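Local coordinates for protein profilin-2 (Acanthamoeba castellanii, PDB 1F2K) that binds monomeric actin and PIP2, checking actin polymerization at high concentration and promoting it at low concentration, at residues A[8-13]-A[110-115]; A[16-21]-A[97-102]; A[33-38]-A[61-66]; A[46-51]-A[75-80]; A[53-58]-A[67-72]. All blocks are in the same frame, centred on the assembly; numbering follows the deposited sequence.

Contact 1: A[8-13]-A[110-115]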
# COMPACT_ATOMS: atom_id res chain seq x y z
N THR A 8 -2.65 -2.80 14.15
CA THR A 8 -3.57 -1.87 14.76
C THR A 8 -4.00 -0.69 13.95
O THR A 8 -5.15 -0.53 13.72
CB THR A 8 -3.00 -1.34 16.06
OG1 THR A 8 -2.68 -2.45 16.93
CG2 THR A 8 -4.03 -0.44 16.69
N ASN A 9 -3.08 0.12 13.49
CA ASN A 9 -3.45 1.34 12.75
C ASN A 9 -4.02 1.11 11.38
O ASN A 9 -4.73 1.97 10.87
CB ASN A 9 -2.25 2.28 12.65
CG ASN A 9 -1.57 2.53 13.99
OD1 ASN A 9 -1.69 3.59 14.55
ND2 ASN A 9 -0.86 1.55 14.49
N LEU A 10 -3.68 -0.01 10.74
CA LEU A 10 -4.23 -0.34 9.42
C LEU A 10 -5.32 -1.40 9.52
O LEU A 10 -6.52 -1.08 9.56
CB LEU A 10 -3.14 -0.81 8.51
CG LEU A 10 -2.19 0.33 8.23
CD1 LEU A 10 -1.07 -0.20 7.36
CD2 LEU A 10 -2.96 1.50 7.58
N VAL A 11 -4.93 -2.66 9.64
CA VAL A 11 -5.97 -3.69 9.70
C VAL A 11 -6.94 -3.57 10.88
O VAL A 11 -8.17 -3.68 10.69
CB VAL A 11 -5.34 -5.09 9.69
CG1 VAL A 11 -6.41 -6.14 9.76
CG2 VAL A 11 -4.46 -5.26 8.42
N GLY A 12 -6.42 -3.30 12.08
CA GLY A 12 -7.30 -3.20 13.23
C GLY A 12 -8.46 -2.20 13.15
O GLY A 12 -9.46 -2.29 13.90
N THR A 13 -8.35 -1.26 12.23
CA THR A 13 -9.36 -0.24 12.10
C THR A 13 -10.57 -0.70 11.38
O THR A 13 -11.62 -0.16 11.59
CB THR A 13 -8.87 0.95 11.27
OG1 THR A 13 -8.66 0.52 9.91
CG2 THR A 13 -7.58 1.52 11.85
N ALA A 110 -8.44 4.87 1.88
CA ALA A 110 -7.41 5.82 1.50
C ALA A 110 -7.14 6.72 2.69
O ALA A 110 -6.01 7.06 2.95
CB ALA A 110 -7.89 6.68 0.31
N ASN A 111 -8.20 7.10 3.39
CA ASN A 111 -8.08 7.96 4.56
C ASN A 111 -7.20 7.28 5.64
O ASN A 111 -6.26 7.86 6.16
CB ASN A 111 -9.46 8.29 5.13
CG ASN A 111 -10.24 9.29 4.28
OD1 ASN A 111 -9.68 9.90 3.34
ND2 ASN A 111 -11.53 9.48 4.61
N VAL A 112 -7.47 6.03 5.94
CA VAL A 112 -6.69 5.39 6.95
C VAL A 112 -5.22 5.34 6.59
O VAL A 112 -4.39 5.83 7.35
CB VAL A 112 -7.28 3.99 7.23
CG1 VAL A 112 -6.41 3.18 8.14
CG2 VAL A 112 -8.66 4.20 7.90
N VAL A 113 -4.91 4.80 5.41
CA VAL A 113 -3.53 4.69 4.96
C VAL A 113 -2.79 6.02 4.87
O VAL A 113 -1.69 6.14 5.34
CB VAL A 113 -3.43 3.94 3.60
CG1 VAL A 113 -1.95 3.68 3.23
CG2 VAL A 113 -4.11 2.60 3.71
N GLU A 114 -3.38 7.01 4.22
CA GLU A 114 -2.74 8.30 4.09
C GLU A 114 -2.58 8.94 5.46
O GLU A 114 -1.69 9.74 5.65
CB GLU A 114 -3.58 9.21 3.22
CG GLU A 114 -3.78 8.68 1.83
CD GLU A 114 -2.68 9.15 0.90
OE1 GLU A 114 -1.86 9.99 1.33
OE2 GLU A 114 -2.63 8.71 -0.24
N LYS A 115 -3.45 8.63 6.40
CA LYS A 115 -3.39 9.19 7.76
C LYS A 115 -2.18 8.56 8.47
O LYS A 115 -1.48 9.24 9.24
CB LYS A 115 -4.69 8.87 8.54
CG LYS A 115 -4.82 9.55 9.92
CD LYS A 115 -6.02 8.95 10.73
CE LYS A 115 -6.32 9.74 12.02
NZ LYS A 115 -7.10 11.05 11.85
O HOH W 1 -4.12 5.22 10.17

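Contact 2: A[16-21]-A[97-102]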
# COMPACT_ATOMS: atom_id res chain seq x y z
N VAL A 16 -9.03 -1.52 5.95
CA VAL A 16 -8.32 -2.32 4.95
C VAL A 16 -8.46 -3.73 5.49
O VAL A 16 -8.55 -3.92 6.71
CB VAL A 16 -6.83 -1.93 4.81
CG1 VAL A 16 -6.72 -0.49 4.49
CG2 VAL A 16 -6.04 -2.25 6.09
N THR A 17 -8.49 -4.71 4.60
CA THR A 17 -8.68 -6.09 5.05
C THR A 17 -7.33 -6.74 5.19
O THR A 17 -7.19 -7.71 5.91
CB THR A 17 -9.54 -6.95 4.05
OG1 THR A 17 -8.69 -7.56 3.08
CG2 THR A 17 -10.54 -6.10 3.27
N GLN A 18 -6.33 -6.19 4.52
CA GLN A 18 -4.96 -6.73 4.56
C GLN A 18 -3.96 -5.59 4.37
O GLN A 18 -4.26 -4.62 3.66
CB GLN A 18 -4.77 -7.76 3.45
CG GLN A 18 -5.41 -9.08 3.73
CD GLN A 18 -5.17 -10.11 2.64
OE1 GLN A 18 -5.31 -9.82 1.44
NE2 GLN A 18 -4.85 -11.33 3.05
N ALA A 19 -2.77 -5.69 4.97
CA ALA A 19 -1.80 -4.60 4.83
C ALA A 19 -0.33 -4.94 5.08
O ALA A 19 -0.02 -5.84 5.84
CB ALA A 19 -2.24 -3.41 5.74
N ALA A 20 0.57 -4.20 4.46
CA ALA A 20 2.00 -4.45 4.67
C ALA A 20 2.77 -3.15 4.67
O ALA A 20 2.25 -2.14 4.27
CB ALA A 20 2.55 -5.36 3.58
N ILE A 21 3.99 -3.16 5.18
CA ILE A 21 4.77 -1.93 5.17
C ILE A 21 6.10 -2.39 4.60
O ILE A 21 6.75 -3.33 5.10
CB ILE A 21 4.97 -1.30 6.59
CG1 ILE A 21 3.66 -0.65 7.09
CG2 ILE A 21 6.07 -0.24 6.51
CD1 ILE A 21 3.63 -0.18 8.54
N ILE A 97 1.02 -0.21 2.49
CA ILE A 97 0.16 -0.90 1.55
C ILE A 97 -1.06 -1.42 2.23
O ILE A 97 -0.93 -2.25 3.10
CB ILE A 97 0.86 -2.12 0.94
CG1 ILE A 97 2.06 -1.70 0.13
CG2 ILE A 97 -0.03 -2.83 0.01
CD1 ILE A 97 2.81 -2.96 -0.25
N GLY A 98 -2.25 -0.98 1.79
CA GLY A 98 -3.48 -1.47 2.37
C GLY A 98 -4.54 -1.87 1.34
O GLY A 98 -4.96 -1.05 0.50
N VAL A 99 -5.00 -3.12 1.40
CA VAL A 99 -5.99 -3.63 0.47
C VAL A 99 -7.35 -3.65 1.17
O VAL A 99 -7.44 -3.84 2.38
CB VAL A 99 -5.65 -5.08 -0.07
CG1 VAL A 99 -4.14 -5.23 -0.31
CG2 VAL A 99 -6.14 -6.13 0.85
N TYR A 100 -8.40 -3.45 0.41
CA TYR A 100 -9.73 -3.44 0.97
C TYR A 100 -10.55 -4.28 0.04
O TYR A 100 -10.20 -4.45 -1.12
CB TYR A 100 -10.24 -2.00 1.04
CG TYR A 100 -10.23 -1.30 -0.29
CD1 TYR A 100 -11.25 -1.51 -1.22
CD2 TYR A 100 -9.20 -0.42 -0.63
CE1 TYR A 100 -11.24 -0.86 -2.46
CE2 TYR A 100 -9.18 0.23 -1.87
CZ TYR A 100 -10.21 0.01 -2.78
OH TYR A 100 -10.21 0.64 -4.00
N ASN A 101 -11.65 -4.81 0.54
CA ASN A 101 -12.49 -5.68 -0.26
C ASN A 101 -13.82 -5.02 -0.52
O ASN A 101 -14.07 -3.89 -0.10
CB ASN A 101 -12.74 -6.97 0.50
CG ASN A 101 -13.42 -6.74 1.84
OD1 ASN A 101 -13.73 -5.60 2.20
ND2 ASN A 101 -13.68 -7.82 2.59
N GLU A 102 -14.66 -5.77 -1.20
CA GLU A 102 -16.00 -5.33 -1.55
C GLU A 102 -16.65 -4.48 -0.46
O GLU A 102 -17.07 -3.35 -0.72
CB GLU A 102 -16.86 -6.56 -1.78
CG GLU A 102 -16.59 -7.26 -3.10
CD GLU A 102 -17.87 -7.38 -3.94
OE1 GLU A 102 -18.97 -7.35 -3.30
OE2 GLU A 102 -17.77 -7.50 -5.19

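Contact 3: A[33-38]-A[61-66]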
# COMPACT_ATOMS: atom_id res chain seq x y z
N ALA A 33 -1.27 -10.87 9.10
CA ALA A 33 -1.35 -12.33 9.11
C ALA A 33 -1.74 -12.99 7.77
O ALA A 33 -2.80 -12.73 7.22
CB ALA A 33 -2.30 -12.79 10.20
N GLY A 34 -0.87 -13.83 7.25
CA GLY A 34 -1.17 -14.51 5.99
C GLY A 34 -1.23 -13.69 4.70
O GLY A 34 -1.72 -14.17 3.69
N PHE A 35 -0.72 -12.47 4.75
CA PHE A 35 -0.72 -11.60 3.61
C PHE A 35 0.73 -11.43 3.30
O PHE A 35 1.54 -11.15 4.18
CB PHE A 35 -1.35 -10.27 3.98
CG PHE A 35 -1.22 -9.22 2.92
CD1 PHE A 35 -1.74 -9.42 1.66
CD2 PHE A 35 -0.56 -8.01 3.19
CE1 PHE A 35 -1.61 -8.43 0.69
CE2 PHE A 35 -0.43 -7.01 2.22
CZ PHE A 35 -0.95 -7.22 0.97
N ALA A 36 1.09 -11.63 2.05
CA ALA A 36 2.48 -11.54 1.70
C ALA A 36 2.69 -10.93 0.35
O ALA A 36 2.07 -11.36 -0.63
CB ALA A 36 3.10 -12.93 1.73
N VAL A 37 3.54 -9.92 0.30
CA VAL A 37 3.88 -9.32 -0.97
C VAL A 37 5.36 -9.59 -1.26
O VAL A 37 6.24 -9.40 -0.39
CB VAL A 37 3.63 -7.80 -1.03
CG1 VAL A 37 3.33 -7.25 0.31
CG2 VAL A 37 4.84 -7.12 -1.66
N SER A 38 5.62 -10.07 -2.48
CA SER A 38 6.95 -10.42 -2.98
C SER A 38 7.86 -9.20 -3.05
O SER A 38 7.39 -8.06 -3.26
CB SER A 38 6.84 -10.96 -4.40
OG SER A 38 6.55 -9.90 -5.32
N GLU A 61 1.26 -5.69 -9.73
CA GLU A 61 0.85 -6.86 -8.95
C GLU A 61 1.18 -6.80 -7.46
O GLU A 61 2.20 -6.25 -7.07
CB GLU A 61 1.48 -8.15 -9.49
CG GLU A 61 0.96 -8.64 -10.85
CD GLU A 61 1.20 -10.14 -11.10
OE1 GLU A 61 0.71 -10.97 -10.27
OE2 GLU A 61 1.87 -10.47 -12.12
N LEU A 62 0.32 -7.40 -6.64
CA LEU A 62 0.55 -7.43 -5.20
C LEU A 62 -0.12 -8.67 -4.60
O LEU A 62 -1.33 -8.78 -4.57
CB LEU A 62 0.02 -6.14 -4.54
CG LEU A 62 1.04 -5.08 -4.05
CD1 LEU A 62 2.43 -5.51 -4.33
CD2 LEU A 62 0.81 -3.74 -4.72
N ALA A 63 0.70 -9.59 -4.11
CA ALA A 63 0.19 -10.82 -3.51
C ALA A 63 -0.77 -11.61 -4.44
O ALA A 63 -1.91 -11.96 -4.06
CB ALA A 63 -0.49 -10.51 -2.16
N GLY A 64 -0.29 -11.87 -5.66
CA GLY A 64 -1.06 -12.66 -6.61
C GLY A 64 -2.05 -11.90 -7.45
O GLY A 64 -2.11 -12.15 -8.66
N THR A 65 -2.83 -11.01 -6.84
CA THR A 65 -3.84 -10.21 -7.54
C THR A 65 -3.13 -9.16 -8.38
O THR A 65 -2.01 -8.77 -8.04
CB THR A 65 -4.77 -9.47 -6.57
OG1 THR A 65 -5.54 -10.42 -5.82
CG2 THR A 65 -5.70 -8.57 -7.32
N ARG A 66 -3.77 -8.76 -9.48
CA ARG A 66 -3.26 -7.75 -10.41
C ARG A 66 -4.15 -6.53 -10.24
O ARG A 66 -5.37 -6.65 -9.98
CB ARG A 66 -3.37 -8.24 -11.87
CG ARG A 66 -2.89 -7.21 -12.92
CD ARG A 66 -1.38 -7.13 -12.96
NE ARG A 66 -0.83 -6.62 -14.23
CZ ARG A 66 0.47 -6.58 -14.51
NH1 ARG A 66 1.36 -7.02 -13.64
NH2 ARG A 66 0.91 -6.05 -15.65
O HOH W 2 3.37 -10.90 -3.94

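Contact 4: A[46-51]-A[75-80]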
# COMPACT_ATOMS: atom_id res chain seq x y z
N ALA A 46 7.81 0.35 -5.56
CA ALA A 46 8.70 1.39 -5.13
C ALA A 46 9.12 2.23 -6.34
O ALA A 46 9.13 3.47 -6.25
CB ALA A 46 9.94 0.78 -4.42
N ASN A 47 9.45 1.58 -7.46
CA ASN A 47 9.89 2.35 -8.64
C ASN A 47 8.81 3.27 -9.21
O ASN A 47 9.13 4.40 -9.66
CB ASN A 47 10.39 1.46 -9.77
CG ASN A 47 10.86 2.30 -11.00
OD1 ASN A 47 11.93 2.91 -10.96
ND2 ASN A 47 10.04 2.35 -12.06
N ALA A 48 7.56 2.78 -9.19
CA ALA A 48 6.38 3.53 -9.65
C ALA A 48 6.26 4.92 -9.11
O ALA A 48 5.81 5.82 -9.82
CB ALA A 48 5.11 2.75 -9.31
N PHE A 49 6.63 5.09 -7.85
CA PHE A 49 6.57 6.40 -7.20
C PHE A 49 7.53 7.35 -7.90
O PHE A 49 7.29 8.56 -7.96
CB PHE A 49 6.92 6.27 -5.70
CG PHE A 49 5.85 5.58 -4.90
CD1 PHE A 49 4.68 6.26 -4.58
CD2 PHE A 49 5.93 4.23 -4.61
CE1 PHE A 49 3.60 5.61 -4.00
CE2 PHE A 49 4.82 3.54 -4.03
CZ PHE A 49 3.67 4.23 -3.73
N LYS A 50 8.63 6.80 -8.41
CA LYS A 50 9.65 7.57 -9.10
C LYS A 50 9.23 7.74 -10.57
O LYS A 50 9.25 8.85 -11.09
CB LYS A 50 11.01 6.86 -9.04
CG LYS A 50 11.71 6.88 -7.68
CD LYS A 50 12.85 7.91 -7.55
CE LYS A 50 12.35 9.38 -7.48
NZ LYS A 50 12.30 10.07 -8.83
N ASP A 51 8.87 6.62 -11.21
CA ASP A 51 8.43 6.60 -12.61
C ASP A 51 7.20 5.72 -12.83
O ASP A 51 7.30 4.49 -12.94
CB ASP A 51 9.56 6.09 -13.50
CG ASP A 51 9.21 6.15 -14.98
OD1 ASP A 51 10.02 5.61 -15.78
OD2 ASP A 51 8.17 6.75 -15.36
N ARG A 75 3.71 10.55 -4.22
CA ARG A 75 3.41 10.16 -2.85
C ARG A 75 2.46 8.97 -2.80
O ARG A 75 2.63 8.07 -1.97
CB ARG A 75 2.80 11.32 -2.05
CG ARG A 75 2.15 10.88 -0.78
CD ARG A 75 1.83 12.04 0.17
NE ARG A 75 0.81 11.62 1.13
CZ ARG A 75 0.81 11.96 2.39
NH1 ARG A 75 1.77 12.73 2.90
NH2 ARG A 75 -0.19 11.56 3.16
N SER A 76 1.48 8.95 -3.71
CA SER A 76 0.48 7.88 -3.70
C SER A 76 0.29 7.06 -4.97
O SER A 76 0.42 7.54 -6.10
CB SER A 76 -0.86 8.48 -3.28
OG SER A 76 -0.71 9.38 -2.17
N VAL A 77 -0.01 5.79 -4.79
CA VAL A 77 -0.29 4.94 -5.93
C VAL A 77 -1.43 4.04 -5.46
O VAL A 77 -1.33 3.33 -4.45
CB VAL A 77 0.91 4.11 -6.36
CG1 VAL A 77 0.46 3.11 -7.37
CG2 VAL A 77 1.99 4.99 -7.00
N TYR A 78 -2.54 4.13 -6.18
CA TYR A 78 -3.75 3.39 -5.87
C TYR A 78 -4.11 2.54 -7.06
O TYR A 78 -4.05 3.00 -8.20
CB TYR A 78 -4.93 4.34 -5.67
CG TYR A 78 -4.94 5.26 -4.48
CD1 TYR A 78 -3.87 5.37 -3.59
CD2 TYR A 78 -6.02 6.08 -4.29
CE1 TYR A 78 -3.90 6.32 -2.52
CE2 TYR A 78 -6.05 7.01 -3.25
CZ TYR A 78 -5.00 7.14 -2.36
OH TYR A 78 -5.10 8.12 -1.37
N GLY A 79 -4.53 1.32 -6.76
CA GLY A 79 -4.97 0.38 -7.78
C GLY A 79 -6.41 -0.02 -7.47
O GLY A 79 -6.90 0.18 -6.36
N LYS A 80 -7.13 -0.54 -8.47
CA LYS A 80 -8.49 -1.00 -8.23
C LYS A 80 -8.74 -2.26 -9.06
O LYS A 80 -8.06 -2.48 -10.08
CB LYS A 80 -9.55 0.08 -8.54
CG LYS A 80 -10.00 0.20 -9.97
CD LYS A 80 -11.46 0.71 -10.10
CE LYS A 80 -11.67 2.11 -9.48
NZ LYS A 80 -12.98 2.78 -9.83

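Contact 5: A[53-58]-A[67-72]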
# COMPACT_ATOMS: atom_id res chain seq x y z
N THR A 53 5.34 5.47 -15.43
CA THR A 53 5.26 5.01 -16.82
C THR A 53 4.96 3.52 -16.92
O THR A 53 3.97 3.11 -17.53
CB THR A 53 6.59 5.29 -17.54
OG1 THR A 53 6.81 6.72 -17.61
CG2 THR A 53 6.56 4.67 -18.92
N ALA A 54 5.83 2.70 -16.33
CA ALA A 54 5.64 1.26 -16.33
C ALA A 54 4.27 0.81 -15.81
O ALA A 54 3.58 0.03 -16.47
CB ALA A 54 6.70 0.63 -15.50
N ILE A 55 3.87 1.30 -14.62
CA ILE A 55 2.58 0.89 -14.04
C ILE A 55 1.34 1.45 -14.75
O ILE A 55 0.25 0.85 -14.75
CB ILE A 55 2.45 1.24 -12.48
CG1 ILE A 55 2.47 2.76 -12.28
CG2 ILE A 55 3.52 0.56 -11.66
CD1 ILE A 55 1.80 3.17 -11.02
N ARG A 56 1.50 2.62 -15.34
CA ARG A 56 0.39 3.18 -16.06
C ARG A 56 0.04 2.29 -17.25
O ARG A 56 -1.13 2.09 -17.54
CB ARG A 56 0.71 4.62 -16.51
CG ARG A 56 0.84 5.60 -15.32
CD ARG A 56 1.14 7.01 -15.79
NE ARG A 56 1.30 8.00 -14.70
CZ ARG A 56 0.32 8.53 -13.94
NH1 ARG A 56 -0.98 8.20 -14.09
NH2 ARG A 56 0.66 9.45 -13.03
N SER A 57 1.02 1.70 -17.93
CA SER A 57 0.62 0.87 -19.07
C SER A 57 0.14 -0.55 -18.70
O SER A 57 -0.78 -1.10 -19.34
CB SER A 57 1.77 0.82 -20.11
OG SER A 57 2.82 -0.08 -19.78
N ASN A 58 0.73 -1.15 -17.66
CA ASN A 58 0.31 -2.50 -17.28
C ASN A 58 -0.24 -2.65 -15.87
O ASN A 58 -0.55 -3.77 -15.45
CB ASN A 58 1.49 -3.47 -17.44
CG ASN A 58 2.23 -3.31 -18.76
OD1 ASN A 58 1.64 -3.47 -19.83
ND2 ASN A 58 3.52 -2.98 -18.70
N TYR A 67 -3.56 -5.34 -10.43
CA TYR A 67 -4.32 -4.11 -10.25
C TYR A 67 -4.16 -3.11 -11.39
O TYR A 67 -3.21 -3.15 -12.17
CB TYR A 67 -3.93 -3.45 -8.91
CG TYR A 67 -4.36 -4.23 -7.64
CD1 TYR A 67 -5.62 -4.07 -7.09
CD2 TYR A 67 -3.47 -5.09 -6.99
CE1 TYR A 67 -5.98 -4.76 -5.90
CE2 TYR A 67 -3.81 -5.77 -5.85
CZ TYR A 67 -5.06 -5.59 -5.30
OH TYR A 67 -5.37 -6.23 -4.11
N VAL A 68 -5.13 -2.21 -11.47
CA VAL A 68 -5.14 -1.17 -12.48
C VAL A 68 -4.94 0.17 -11.78
O VAL A 68 -5.64 0.53 -10.82
CB VAL A 68 -6.47 -1.23 -13.28
CG1 VAL A 68 -6.65 0.02 -14.18
CG2 VAL A 68 -6.48 -2.52 -14.12
N THR A 69 -3.98 0.91 -12.30
CA THR A 69 -3.62 2.20 -11.75
C THR A 69 -4.69 3.29 -11.88
O THR A 69 -5.01 3.73 -12.99
CB THR A 69 -2.34 2.66 -12.42
OG1 THR A 69 -1.45 1.55 -12.50
CG2 THR A 69 -1.68 3.81 -11.65
N ILE A 70 -5.24 3.72 -10.74
CA ILE A 70 -6.23 4.79 -10.75
C ILE A 70 -5.49 6.08 -10.48
O ILE A 70 -5.72 7.08 -11.15
CB ILE A 70 -7.22 4.75 -9.59
CG1 ILE A 70 -7.82 3.38 -9.42
CG2 ILE A 70 -8.33 5.73 -9.84
CD1 ILE A 70 -8.68 3.38 -8.15
N ARG A 71 -4.64 6.05 -9.44
CA ARG A 71 -3.87 7.23 -9.05
C ARG A 71 -2.37 6.94 -9.06
O ARG A 71 -1.97 5.84 -8.72
CB ARG A 71 -4.25 7.70 -7.64
CG ARG A 71 -3.47 8.96 -7.24
CD ARG A 71 -3.37 9.25 -5.76
NE ARG A 71 -4.59 9.76 -5.15
CZ ARG A 71 -4.66 10.78 -4.30
NH1 ARG A 71 -3.58 11.44 -3.92
NH2 ARG A 71 -5.83 11.16 -3.79
N ALA A 72 -1.55 7.92 -9.46
CA ALA A 72 -0.11 7.70 -9.41
C ALA A 72 0.70 8.99 -9.36
O ALA A 72 0.93 9.63 -10.39
CB ALA A 72 0.34 6.84 -10.58

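Contact 1: A[8-13]-A[110-115]
Val112 is the residue through which helix 106-121 meets segment 8-13, and its CG1 carries the contact. The apolar part runs from CG1, which lies 3.9 Å from Leu10 CD2. CD2 of Leu10 also reaches the next residue, 4.2 Å from Val113 CG2, so one leucine methyl bridges two consecutive valines. The Leu10 bond from CA to CB does not aim at the helix opposite; with CG turned away from its own carbonyl carbon (chi1 -67°) and chi2 extended, the tip bends back to it.

Polar atoms border this patch without bonding directly across it. The closest approach is Asn9 O to Val112 CG1, 3.4 Å, a carbonyl resting against a methyl. OG1 of Thr13 meets Val112 CG1 tip to tip at 3.9 Å, while also bonding Ala15 N and donating to Leu10 O at 2.7 Å, in the carbonyl plane. Thr13 N donates to Leu10 O as well, so two donors from one residue share that oxygen. A water supplies the polar link between segments, donating to Val112 O at 2.9 Å and more weakly to Asn9 O.

Leu10 continues onto Ala19, and Val113 onto Ile87 and Val89. This is the profilin arrangement in which the N- and C-terminal helices pack together on one face of the central antiparallel sheet, here beside the actin-binding site residue Lys115.

Contact 2: A[16-21]-A[97-102]
Val99 lies against Gln18 and Thr17 across two antiparallel strands, and its side chain can be traced outward. CB sits 4.0 Å from Gln18 O. CG1, turned away from its own carbonyl carbon (chi1 -37°, well short of a staggered angle), stays about as far from that oxygen, whereas CG2 makes the close packing: 3.4 Å to Gln18 CB. The Thr17 side chain crosses that of Val99 at about a right angle, its OG1 3.7 Å from Val99 CG2. Gln18 then runs on in extended form, and its OE1 still borders CG2.

The backbone explains why two residues meet one valine. Val99 O accepts from Thr17 N at 2.6 Å and, weakly, from Gln18 N, while Val99 N donates to Gln18 O with an N-H...O angle of 167°. Beyond Gly98, Ala20 and Ile97 exchange a reciprocal pair of bonds. At the intervening non-hydrogen-bonded pair, Ala19 faces Gly98, and Val16 CG1 fills the side where the glycine has no side chain. Past the strand end, Thr17 CG2 packs against the backbone N and side-chain carboxamide of Asn101.

With strand axes inclined at 171°, this is an antiparallel pair interrupted by a classic beta bulge, joining the chain's first and last strands side by side within the profilin sheet.

Contact 3: A[33-38]-A[61-66]
Phe35 presents CE1 to the methyl of Ala63, at 3.7 Å, with the methyl lying obliquely to the ring. The phenyl group gets there because CG stands opposite the backbone N (chi1 171°), which swings the end of the ring nearer to the turn than its CB bond alone would. The same Ala63 CB also abuts Ala36 O at 3.1 Å, so the methyl touches both ring and carbonyl, from directions about a right angle apart.

A second apolar pair lies alongside: Val37 CG2 meets Leu62 CD1 at 3.9 Å, the two side chains pointing the same way. Both have chi1 away from the usual staggered values, 11° for Val37 and -106° for Leu62, a sign of strain or of uncertain modelling.

Ala63 is in the type I' turn from Leu62 to Thr65, which Leu62 N closes by donating to Thr65 O at 3.0 Å. This tight hairpin, joining strands 60-62 and 65-72 at the sheet edge, brings Ala63 towards the loop before helix 39-50. Phe35 also covers Gln18 and Ala20 of strand 18-23.

No direct hydrogen bond spans the two segments, consistent with a mainly apolar contact in which one water bridges Ser38 N and, weakly, Ala63 N.

Contact 4: A[46-51]-A[75-80]
Phe49 lays one face of its ring over Val77, and this is the dense part of the contact. Val77 CG2 stands 3.4 Å above the ring plane, offset toward the rim, and makes a CH-pi contact 3.9 Å from the centroid, 27° off the normal; its closest ring atom is Phe49 CE1 at 3.5 Å. CB of the valine also approaches CZ. The ring owes this position to chi1 of -71°, which directs it to the strand although the CB bond itself does not aim there. CE1 further touches Arg75 O at 3.3 Å, obliquely to the ring, while Ser76 N lies at the ring edge, in plane.

Here helix 39-50 packs on strand 76-81, the axes of segments 46-50 and 76-80 approaching to 8.8 Å at 118°, on the sheet face that bears Val77. This is the side opposite the terminal helices, giving the profilin fold its helix-sheet-helix layering. Ile55 of the following helix touches both Val77 and Ala48.

Toward its margins the packing slackens: Ala48 CB points at the strand but comes only within 4.5 Å of Val77 CG2. Arg75 turns its side chain away from helix 39-50 and forms salt bridges to Asp118 and Glu114, while Ser76 OG bonds to Glu114.

Contact 5: A[53-58]-A[67-72]
Ile55 and Thr69 cross at about a right angle, the isoleucine reaching from helix 53-58 toward the strand and the threonine turned to meet it. CG1 of Ile55 sits between its own backbone N and carbonyl carbon (chi1 64°), and this carries CD1 onto Thr69 CG2 at 3.6 Å. From there the same CD1 extends to Ala72 CB, 4.0 Å away, so a single terminal methyl packs against residues on both sides of the corner at Ile70.

The two branches of Thr69 split the contact by chemistry. CG2 lies opposite the backbone N and takes the apolar side; OG1 is directed to the helix backbone, where it donates to Ile55 O at 2.9 Å, though the position of that carbonyl is less certain than the rest.

Arg56 approaches differently. Its chain is extended from CG to NE, and the guanidinium then turns (chi4 -75°) to lay one face over the methyl of Ala72, whose CB is 3.5 Å above the plane and displaced toward the rim. NH2 also comes close to Ala72 O, but the angle is poor for a hydrogen bond.

The axis of helix 53-58 passes 7.0 Å from that of strand 67-69, at 118° to it. Ile55 also packs on Val77 of strand 76-81, on Phe60 of strand 60-62 and on Ala48 of the preceding helix 39-50.

Overall arrangement
Contacts 2, 3 and 4 are mostly buried, whereas contacts 1 and 5 are only partly so and use more exposed residues. Contact 2 alone is knit by strand-to-strand backbone bonds; contacts 1, 3 and 4 have no direct hydrogen bond across their segments, and contacts 1 and 3 add a bridging water. Contact 5 has one side-chain-to-backbone bond, of less certain position, and an exposed arginine over Ala72. Contacts 1 and 2 touch through Leu10 and Val16. Contacts 4 and 5, their centres 8 Å apart, pack successive helices on adjacent strands. The hairpin of contact 3 leads into strand 65-72, which contact 5 uses, and Phe35 ties contact 3 to contact 2. Glu114 joins contact 1 to contact 4.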